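Local coordinates for uncharacterized protein (Staphylococcus aureus subsp. aureus, PDB 4H0A) that is of unknown function but belongs to the CAP family of cysteine-rich secretory proteins, pairing a CAP-associated N-terminal region with a CAP domain, at residues Ala59-Pro64 against Leu206-Glu211; Pro64-Tyr69 against Val199-Asn204. All coordinates share one frame; numbering follows the deposited sequence. Where two conformers were deposited one is given.

Interaction 1 (Ala59-Pro64 against Leu206-Glu211); sequences ADRVYP and LISLYE
NH2 of Arg-61 is gripped by two side chains of the helix: it gives a nearly straight hydrogen bond to Ser-208 OG (2.9 Å, 169°) and a more bent one, part of a salt bridge, to Glu-211 OE1 (2.9 Å). The serine oxygen lies in the guanidinium plane, whereas the carboxylate is turned 72° against it and is met from above its own plane. Ile-207 lays its CG2, anti to the backbone N, over the centre of one guanidinium face, 3.5 Å from Arg-61 CZ, and the opposite face has Tyr-63 CE1 near its rim. One water takes the Arg-61 NE hydrogen (2.8 Å) and donates to Glu-211 OE2; another joins Tyr-63 OH to Ser-208 OG. Tyr-80 OH bonds Glu-211 OE1 and Lys-75 pairs with OE2. Strand 61-65, at the edge of the N-terminal antiparallel sheet, is tied to helix 201-219, which packs on helix 282-290 of the CAP part, probably helping to join the two regions. The contacts converging on Arg-61 should hold the guanidinium in position and limit its rotation, and the two neighbouring cations probably help keep Glu-211 ionised.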
ATOM      1  N   ALA A  59     -18.095   6.999  -5.026  1.00 31.31           N
ATOM      2  CA  ALA A  59     -16.776   6.388  -5.153  1.00 29.41           C
ATOM      3  C   ALA A  59     -16.645   5.669  -6.489  1.00 33.36           C
ATOM      4  O   ALA A  59     -17.643   5.256  -7.089  1.00 32.22           O
ATOM      5  CB  ALA A  59     -16.527   5.415  -4.007  1.00 29.08           C
ATOM      6  N   ASP A  60     -15.408   5.536  -6.961  1.00 31.65           N
ATOM      7  CA  ASP A  60     -15.130   4.869  -8.231  1.00 32.04           C
ATOM      8  C   ASP A  60     -15.310   3.362  -8.115  1.00 32.80           C
ATOM      9  O   ASP A  60     -15.752   2.717  -9.061  1.00 31.78           O
ATOM     10  CB  ASP A  60     -13.697   5.192  -8.686  1.00 34.05           C
ATOM     11  CG  ASP A  60     -13.533   6.668  -9.013  1.00 52.98           C
ATOM     12  OD1 ASP A  60     -14.186   7.140  -9.963  1.00 56.64           O
ATOM     13  OD2 ASP A  60     -12.822   7.363  -8.268  1.00 60.77           O
ATOM     14  N   ARG A  61     -14.977   2.822  -6.947  1.00 28.48           N
ATOM     15  CA  ARG A  61     -14.973   1.398  -6.662  1.00 28.84           C
ATOM     16  C   ARG A  61     -15.324   1.191  -5.189  1.00 31.91           C
ATOM     17  O   ARG A  61     -14.790   1.929  -4.360  1.00 31.19           O
ATOM     18  CB  ARG A  61     -13.512   0.938  -6.943  1.00 34.01           C
ATOM     19  CG  ARG A  61     -13.290  -0.499  -7.213  1.00 42.31           C
ATOM     20  CD  ARG A  61     -12.005  -0.787  -7.964  1.00 36.50           C
ATOM     21  NE  ARG A  61     -10.789  -0.165  -7.409  1.00 32.34           N
ATOM     22  CZ  ARG A  61      -9.843  -0.766  -6.685  1.00 39.20           C
ATOM     23  NH1 ARG A  61      -9.979  -2.032  -6.315  1.00 29.39           N
ATOM     24  NH2 ARG A  61      -8.753  -0.097  -6.318  1.00 32.03           N
ATOM     25  N   VAL A  62     -16.203   0.228  -4.854  1.00 27.80           N
ATOM     26  CA  VAL A  62     -16.536  -0.108  -3.456  1.00 27.12           C
ATOM     27  C   VAL A  62     -16.508  -1.609  -3.352  1.00 30.66           C
ATOM     28  O   VAL A  62     -17.159  -2.261  -4.164  1.00 29.55           O
ATOM     29  CB  VAL A  62     -17.900   0.447  -2.983  1.00 30.73           C
ATOM     30  CG1 VAL A  62     -18.200   0.034  -1.533  1.00 29.90           C
ATOM     31  CG2 VAL A  62     -17.959   1.969  -3.148  1.00 30.41           C
ATOM     32  N   TYR A  63     -15.769  -2.169  -2.376  0.50 27.82           N
ATOM     33  CA  TYR A  63     -15.647  -3.618  -2.251  0.50 28.22           C
ATOM     34  C   TYR A  63     -15.351  -4.064  -0.825  0.50 32.98           C
ATOM     35  O   TYR A  63     -14.653  -3.368  -0.085  0.50 31.06           O
ATOM     36  CB  TYR A  63     -14.517  -4.130  -3.166  0.50 28.73           C
ATOM     37  CG  TYR A  63     -13.212  -3.381  -3.005  0.50 29.26           C
ATOM     38  CD1 TYR A  63     -12.983  -2.190  -3.681  0.50 30.32           C
ATOM     39  CD2 TYR A  63     -12.200  -3.868  -2.183  0.50 30.21           C
ATOM     40  CE1 TYR A  63     -11.790  -1.486  -3.528  0.50 31.75           C
ATOM     41  CE2 TYR A  63     -10.994  -3.185  -2.039  0.50 30.68           C
ATOM     42  CZ  TYR A  63     -10.792  -1.989  -2.709  0.50 34.72           C
ATOM     43  OH  TYR A  63      -9.601  -1.311  -2.546  0.50 33.27           O
ATOM     44  N   PRO A  64     -15.803  -5.269  -0.456  1.00 32.47           N
ATOM     45  CA  PRO A  64     -15.481  -5.776   0.879  1.00 34.20           C
ATOM     46  C   PRO A  64     -14.087  -6.388   0.932  1.00 45.16           C
ATOM     47  O   PRO A  64     -13.562  -6.854  -0.077  1.00 43.07           O
ATOM     48  CB  PRO A  64     -16.533  -6.869   1.093  1.00 37.19           C
ATOM     49  CG  PRO A  64     -16.792  -7.401  -0.284  1.00 41.21           C
ATOM     50  CD  PRO A  64     -16.630  -6.239  -1.223  1.00 34.38           C
ATOM     51  N   LEU A 206      -5.590  -6.558  -6.681  1.00 33.56           N
ATOM     52  CA  LEU A 206      -4.803  -6.479  -7.914  1.00 33.68           C
ATOM     53  C   LEU A 206      -5.020  -5.109  -8.580  1.00 35.58           C
ATOM     54  O   LEU A 206      -4.053  -4.500  -9.037  1.00 33.72           O
ATOM     55  CB  LEU A 206      -5.180  -7.619  -8.891  1.00 34.59           C
ATOM     56  CG  LEU A 206      -4.525  -7.570 -10.280  1.00 38.31           C
ATOM     57  CD1 LEU A 206      -2.987  -7.561 -10.166  1.00 38.96           C
ATOM     58  CD2 LEU A 206      -4.990  -8.733 -11.135  1.00 38.63           C
ATOM     59  N   ILE A 207      -6.281  -4.615  -8.622  1.00 31.53           N
ATOM     60  CA  ILE A 207      -6.569  -3.299  -9.209  1.00 29.95           C
ATOM     61  C   ILE A 207      -5.878  -2.214  -8.375  1.00 32.98           C
ATOM     62  O   ILE A 207      -5.311  -1.290  -8.948  1.00 32.36           O
ATOM     63  CB  ILE A 207      -8.099  -3.036  -9.354  1.00 31.73           C
ATOM     64  CG1 ILE A 207      -8.694  -3.989 -10.413  1.00 32.52           C
ATOM     65  CG2 ILE A 207      -8.366  -1.564  -9.769  1.00 30.05           C
ATOM     66  CD1 ILE A 207     -10.169  -4.263 -10.226  1.00 36.10           C
ATOM     67  N   SER A 208      -5.925  -2.313  -7.042  1.00 30.27           N
ATOM     68  CA  SER A 208      -5.224  -1.341  -6.179  1.00 30.89           C
ATOM     69  C   SER A 208      -3.708  -1.399  -6.392  1.00 35.43           C
ATOM     70  O   SER A 208      -3.057  -0.355  -6.379  1.00 36.92           O
ATOM     71  CB  SER A 208      -5.527  -1.611  -4.713  1.00 34.55           C
ATOM     72  OG  SER A 208      -6.891  -1.340  -4.455  1.00 36.58           O
ATOM     73  N   LEU A 209      -3.148  -2.617  -6.604  1.00 31.28           N
ATOM     74  CA  LEU A 209      -1.719  -2.790  -6.884  1.00 32.21           C
ATOM     75  C   LEU A 209      -1.350  -1.998  -8.148  1.00 34.35           C
ATOM     76  O   LEU A 209      -0.370  -1.272  -8.139  1.00 33.83           O
ATOM     77  CB  LEU A 209      -1.363  -4.284  -7.048  1.00 33.53           C
ATOM     78  CG  LEU A 209       0.093  -4.604  -7.463  1.00 40.06           C
ATOM     79  CD1 LEU A 209       1.058  -4.251  -6.348  1.00 41.28           C
ATOM     80  CD2 LEU A 209       0.233  -6.066  -7.842  1.00 42.16           C
ATOM     81  N   TYR A 210      -2.153  -2.111  -9.216  1.00 31.30           N
ATOM     82  CA  TYR A 210      -1.915  -1.357 -10.453  1.00 31.10           C
ATOM     83  C   TYR A 210      -2.004   0.138 -10.216  1.00 36.49           C
ATOM     84  O   TYR A 210      -1.153   0.899 -10.683  1.00 36.75           O
ATOM     85  CB  TYR A 210      -2.958  -1.721 -11.540  1.00 31.30           C
ATOM     86  CG  TYR A 210      -2.944  -3.143 -12.065  1.00 32.55           C
ATOM     87  CD1 TYR A 210      -1.743  -3.807 -12.322  1.00 35.95           C
ATOM     88  CD2 TYR A 210      -4.126  -3.770 -12.454  1.00 32.90           C
ATOM     89  CE1 TYR A 210      -1.725  -5.082 -12.889  1.00 36.48           C
ATOM     90  CE2 TYR A 210      -4.117  -5.030 -13.055  1.00 34.54           C
ATOM     91  CZ  TYR A 210      -2.912  -5.682 -13.274  1.00 39.86           C
ATOM     92  OH  TYR A 210      -2.883  -6.952 -13.809  1.00 36.75           O
ATOM     93  N   GLU A 211      -3.067   0.569  -9.526  1.00 32.66           N
ATOM     94  CA  GLU A 211      -3.309   1.997  -9.283  1.00 32.16           C
ATOM     95  C   GLU A 211      -2.230   2.627  -8.417  1.00 35.61           C
ATOM     96  O   GLU A 211      -1.751   3.696  -8.761  1.00 35.20           O
ATOM     97  CB  GLU A 211      -4.669   2.210  -8.610  1.00 32.13           C
ATOM     98  CG  GLU A 211      -5.835   1.970  -9.553  1.00 34.54           C
ATOM     99  CD  GLU A 211      -7.198   2.004  -8.893  1.00 38.83           C
ATOM    100  OE1 GLU A 211      -7.277   1.968  -7.644  1.00 31.13           O
ATOM    101  OE2 GLU A 211      -8.198   2.086  -9.641  1.00 34.50           O
TER
HETATM  102  O   HOH W   1     -10.544   2.287  -8.744  1.00 28.76           O
HETATM  103  O   HOH W   2      -7.180  -2.363  -1.811  1.00 33.93           O

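Interaction 2 (Pro64-Tyr69 against Val199-Asn204); sequences PFRDGY and VEQNPN. With EDO (1,2-ethanediol), chain D.
A small surface contact, mixing one side-chain-to-backbone hydrogen bond with aliphatic packing, joins the end of edge strand 61-65 and the hairpin turn into strand 69-76 to residues at the start of helix 201-219. Gln-201 carries the polar part: its OE1 accepts the backbone N-H of Arg-66 at 2.9 Å, the donor tilted 34° from the carbonyl plane. With CG anti to the backbone N (chi1 -169°), the extended chain carries the amide from the helix to the turn. Gln-201 OE1 also lies 3.5 Å from Phe-65 CB and 3.5 Å from Arg-66 CG, so two methylene groups border the accepted bond. The Phe-65 ring leads away from the helix, one face meeting Tyr-69 CB within its own turn. Alongside, Pro-64 and Glu-200 cross at about a right angle: the proline CG is 3.5 Å from Glu-200 OE1, and its CD packs on Glu-200 CB at 3.7 Å. One turn further along the helix, Asn-204 ND2 returns to Glu-200 O (2.8 Å), in the plane of its own amide. Asn-204 ND2 also donates to ethanediol O1, and Asn-204 OD1 accepts from ethanediol O2 (2.8 Å). Arg-66 is poorly ordered and touches the loop residues His-194 and Asn-195. Gln-201 therefore supplies a neutral acceptor for a backbone N-H in the turn, which joins the two elements without requiring a charge pair.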
ATOM      1  N   PRO A  64     -15.803  -5.269  -0.456  1.00 32.47           N
ATOM      2  CA  PRO A  64     -15.481  -5.776   0.879  1.00 34.20           C
ATOM      3  C   PRO A  64     -14.087  -6.388   0.932  1.00 45.16           C
ATOM      4  O   PRO A  64     -13.562  -6.854  -0.077  1.00 43.07           O
ATOM      5  CB  PRO A  64     -16.533  -6.869   1.093  1.00 37.19           C
ATOM      6  CG  PRO A  64     -16.792  -7.401  -0.284  1.00 41.21           C
ATOM      7  CD  PRO A  64     -16.630  -6.239  -1.223  1.00 34.38           C
ATOM      8  N   PHE A  65     -13.519  -6.460   2.126  1.00 47.23           N
ATOM      9  CA  PHE A  65     -12.317  -7.255   2.347  1.00 50.73           C
ATOM     10  C   PHE A  65     -12.491  -7.981   3.704  1.00 58.89           C
ATOM     11  O   PHE A  65     -13.548  -7.838   4.329  1.00 59.62           O
ATOM     12  CB  PHE A  65     -11.028  -6.464   2.182  1.00 52.68           C
ATOM     13  CG  PHE A  65     -10.736  -5.367   3.157  1.00 55.15           C
ATOM     14  CD1 PHE A  65     -11.170  -4.076   2.913  1.00 55.69           C
ATOM     15  CD2 PHE A  65      -9.833  -5.567   4.196  1.00 58.41           C
ATOM     16  CE1 PHE A  65     -10.796  -3.033   3.753  1.00 56.60           C
ATOM     17  CE2 PHE A  65      -9.461  -4.520   5.031  1.00 60.80           C
ATOM     18  CZ  PHE A  65      -9.924  -3.253   4.788  1.00 57.19           C
ATOM     19  N   ARG A  66     -11.567  -8.887   4.055  1.00 57.56           N
ATOM     20  CA  ARG A  66     -11.695  -9.722   5.269  1.00 59.02           C
ATOM     21  C   ARG A  66     -11.938  -8.916   6.555  1.00 59.73           C
ATOM     22  O   ARG A  66     -11.563  -7.758   6.655  1.00 57.03           O
ATOM     23  CB  ARG A  66     -10.453 -10.628   5.484  1.00 63.17           C
ATOM     24  CG  ARG A  66      -9.115  -9.897   5.352  1.00 77.32           C
ATOM     25  CD  ARG A  66      -8.002 -10.438   6.225  1.00 91.08           C
ATOM     26  NE  ARG A  66      -7.525 -11.751   5.788  1.00101.16           N
ATOM     27  CZ  ARG A  66      -6.323 -12.265   6.057  1.00115.74           C
ATOM     28  NH1 ARG A  66      -5.433 -11.570   6.763  1.00100.74           N
ATOM     29  NH2 ARG A  66      -5.995 -13.472   5.611  1.00105.03           N
ATOM     30  N   ASP A  67     -12.550  -9.576   7.535  1.00 57.78           N
ATOM     31  CA  ASP A  67     -12.856  -9.061   8.872  1.00 57.87           C
ATOM     32  C   ASP A  67     -13.902  -7.928   8.861  1.00 56.27           C
ATOM     33  O   ASP A  67     -13.931  -7.123   9.791  1.00 56.97           O
ATOM     34  CB  ASP A  67     -11.576  -8.611   9.608  1.00 60.67           C
ATOM     35  CG  ASP A  67     -10.444  -9.603   9.478  1.00 70.56           C
ATOM     36  OD1 ASP A  67     -10.698 -10.818   9.628  1.00 73.14           O
ATOM     37  OD2 ASP A  67      -9.316  -9.174   9.170  1.00 74.59           O
ATOM     38  N   GLY A  68     -14.791  -7.923   7.875  1.00 48.38           N
ATOM     39  CA  GLY A  68     -15.918  -7.001   7.840  1.00 46.20           C
ATOM     40  C   GLY A  68     -15.649  -5.554   7.495  1.00 47.02           C
ATOM     41  O   GLY A  68     -16.468  -4.700   7.845  1.00 45.83           O
ATOM     42  N   TYR A  69     -14.554  -5.260   6.765  1.00 40.77           N
ATOM     43  CA  TYR A  69     -14.272  -3.903   6.318  1.00 39.14           C
ATOM     44  C   TYR A  69     -14.748  -3.709   4.872  1.00 37.93           C
ATOM     45  O   TYR A  69     -14.970  -4.680   4.148  1.00 35.61           O
ATOM     46  CB  TYR A  69     -12.776  -3.590   6.401  1.00 41.28           C
ATOM     47  CG  TYR A  69     -12.238  -3.551   7.812  1.00 44.36           C
ATOM     48  CD1 TYR A  69     -12.310  -2.392   8.575  1.00 46.00           C
ATOM     49  CD2 TYR A  69     -11.637  -4.666   8.377  1.00 47.36           C
ATOM     50  CE1 TYR A  69     -11.794  -2.346   9.871  1.00 47.25           C
ATOM     51  CE2 TYR A  69     -11.120  -4.634   9.670  1.00 50.26           C
ATOM     52  CZ  TYR A  69     -11.182  -3.464  10.408  1.00 56.41           C
ATOM     53  OH  TYR A  69     -10.685  -3.400  11.691  1.00 57.51           O
ATOM     54  N   VAL A 199     -14.789 -13.147  -2.012  1.00 43.38           N
ATOM     55  CA  VAL A 199     -14.452 -13.338  -3.432  1.00 42.48           C
ATOM     56  C   VAL A 199     -13.971 -12.017  -4.100  1.00 42.91           C
ATOM     57  O   VAL A 199     -13.157 -12.071  -5.025  1.00 42.21           O
ATOM     58  CB  VAL A 199     -15.660 -13.962  -4.211  1.00 47.58           C
ATOM     59  CG1 VAL A 199     -16.841 -12.989  -4.316  1.00 46.07           C
ATOM     60  CG2 VAL A 199     -15.239 -14.447  -5.597  1.00 48.07           C
ATOM     61  N   GLU A 200     -14.461 -10.849  -3.638  1.00 37.16           N
ATOM     62  CA  GLU A 200     -14.077  -9.553  -4.211  1.00 35.46           C
ATOM     63  C   GLU A 200     -12.694  -9.104  -3.836  1.00 38.77           C
ATOM     64  O   GLU A 200     -12.174  -8.209  -4.504  1.00 37.98           O
ATOM     65  CB  GLU A 200     -15.030  -8.428  -3.757  1.00 35.76           C
ATOM     66  CG  GLU A 200     -16.467  -8.562  -4.220  1.00 40.04           C
ATOM     67  CD  GLU A 200     -17.385  -9.361  -3.310  1.00 60.33           C
ATOM     68  OE1 GLU A 200     -16.868 -10.108  -2.446  1.00 48.65           O
ATOM     69  OE2 GLU A 200     -18.622  -9.267  -3.486  1.00 50.89           O
ATOM     70  N   GLN A 201     -12.104  -9.640  -2.760  1.00 36.44           N
ATOM     71  CA  GLN A 201     -10.828  -9.113  -2.281  1.00 35.35           C
ATOM     72  C   GLN A 201      -9.675  -9.269  -3.284  1.00 38.58           C
ATOM     73  O   GLN A 201      -9.155  -8.258  -3.702  1.00 38.28           O
ATOM     74  CB  GLN A 201     -10.438  -9.730  -0.929  1.00 37.47           C
ATOM     75  CG  GLN A 201      -9.247  -8.995  -0.299  1.00 45.18           C
ATOM     76  CD  GLN A 201      -8.953  -9.422   1.117  1.00 64.42           C
ATOM     77  OE1 GLN A 201      -9.850  -9.748   1.896  1.00 59.72           O
ATOM     78  NE2 GLN A 201      -7.697  -9.356   1.513  1.00 57.59           N
ATOM     79  N   ASN A 202      -9.255 -10.494  -3.641  1.00 36.11           N
ATOM     80  CA  ASN A 202      -8.114 -10.691  -4.560  1.00 36.19           C
ATOM     81  C   ASN A 202      -8.200  -9.834  -5.846  1.00 36.40           C
ATOM     82  O   ASN A 202      -7.257  -9.095  -6.113  1.00 36.09           O
ATOM     83  CB  ASN A 202      -7.957 -12.170  -4.940  1.00 39.62           C
ATOM     84  CG  ASN A 202      -7.391 -13.056  -3.853  1.00 59.70           C
ATOM     85  OD1 ASN A 202      -6.775 -12.596  -2.884  1.00 52.19           O
ATOM     86  ND2 ASN A 202      -7.564 -14.367  -4.019  1.00 55.41           N
ATOM     87  N   PRO A 203      -9.285  -9.848  -6.642  1.00 32.27           N
ATOM     88  CA  PRO A 203      -9.286  -9.005  -7.860  1.00 30.48           C
ATOM     89  C   PRO A 203      -9.188  -7.504  -7.556  1.00 33.16           C
ATOM     90  O   PRO A 203      -8.606  -6.775  -8.344  1.00 32.56           O
ATOM     91  CB  PRO A 203     -10.620  -9.351  -8.550  1.00 32.27           C
ATOM     92  CG  PRO A 203     -11.431 -10.050  -7.531  1.00 37.55           C
ATOM     93  CD  PRO A 203     -10.504 -10.678  -6.552  1.00 33.92           C
ATOM     94  N   ASN A 204      -9.756  -7.035  -6.433  1.00 30.14           N
ATOM     95  CA  ASN A 204      -9.688  -5.604  -6.096  1.00 28.54           C
ATOM     96  C   ASN A 204      -8.308  -5.230  -5.549  1.00 31.86           C
ATOM     97  O   ASN A 204      -7.880  -4.091  -5.763  1.00 30.63           O
ATOM     98  CB  ASN A 204     -10.795  -5.216  -5.138  1.00 27.02           C
ATOM     99  CG  ASN A 204     -12.065  -4.985  -5.895  1.00 35.46           C
ATOM    100  OD1 ASN A 204     -12.167  -3.989  -6.609  1.00 29.69           O
ATOM    101  ND2 ASN A 204     -12.983  -5.947  -5.892  1.00 25.70           N
TER
HETATM  102  C1  EDO D 402     -16.319  -4.236  -6.828  1.00 36.32           C
HETATM  103  O1  EDO D 402     -15.886  -5.631  -6.643  1.00 34.13           O
HETATM  104  C2  EDO D 402     -15.200  -3.205  -7.064  1.00 33.83           C
HETATM  105  O2  EDO D 402     -14.363  -3.475  -8.231  1.00 30.79           O

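How the interactions relate
Interactions 1 and 2 follow one another along the same two elements, strand 61-65 and helix 201-219, with centres about 10 Å apart and Pro-64 common to both. Asn-204 connects them: its OD1 probably accepts a hydrogen bond from Arg-61 NH1 at 3.0 Å, its CG packs 3.5 Å from Tyr-63 CG, and its backbone O is bonded by Ser-208 OG. The arginine of interaction 1 and the ethanediol of interaction 2, probably from the crystallisation liquor, thus meet at one amide. Along the chain, interaction 2 is nested inside the loop closed by interaction 1, and charged pairing in 59-64/206-211 gives way to neutral bonding in 64-69/199-204.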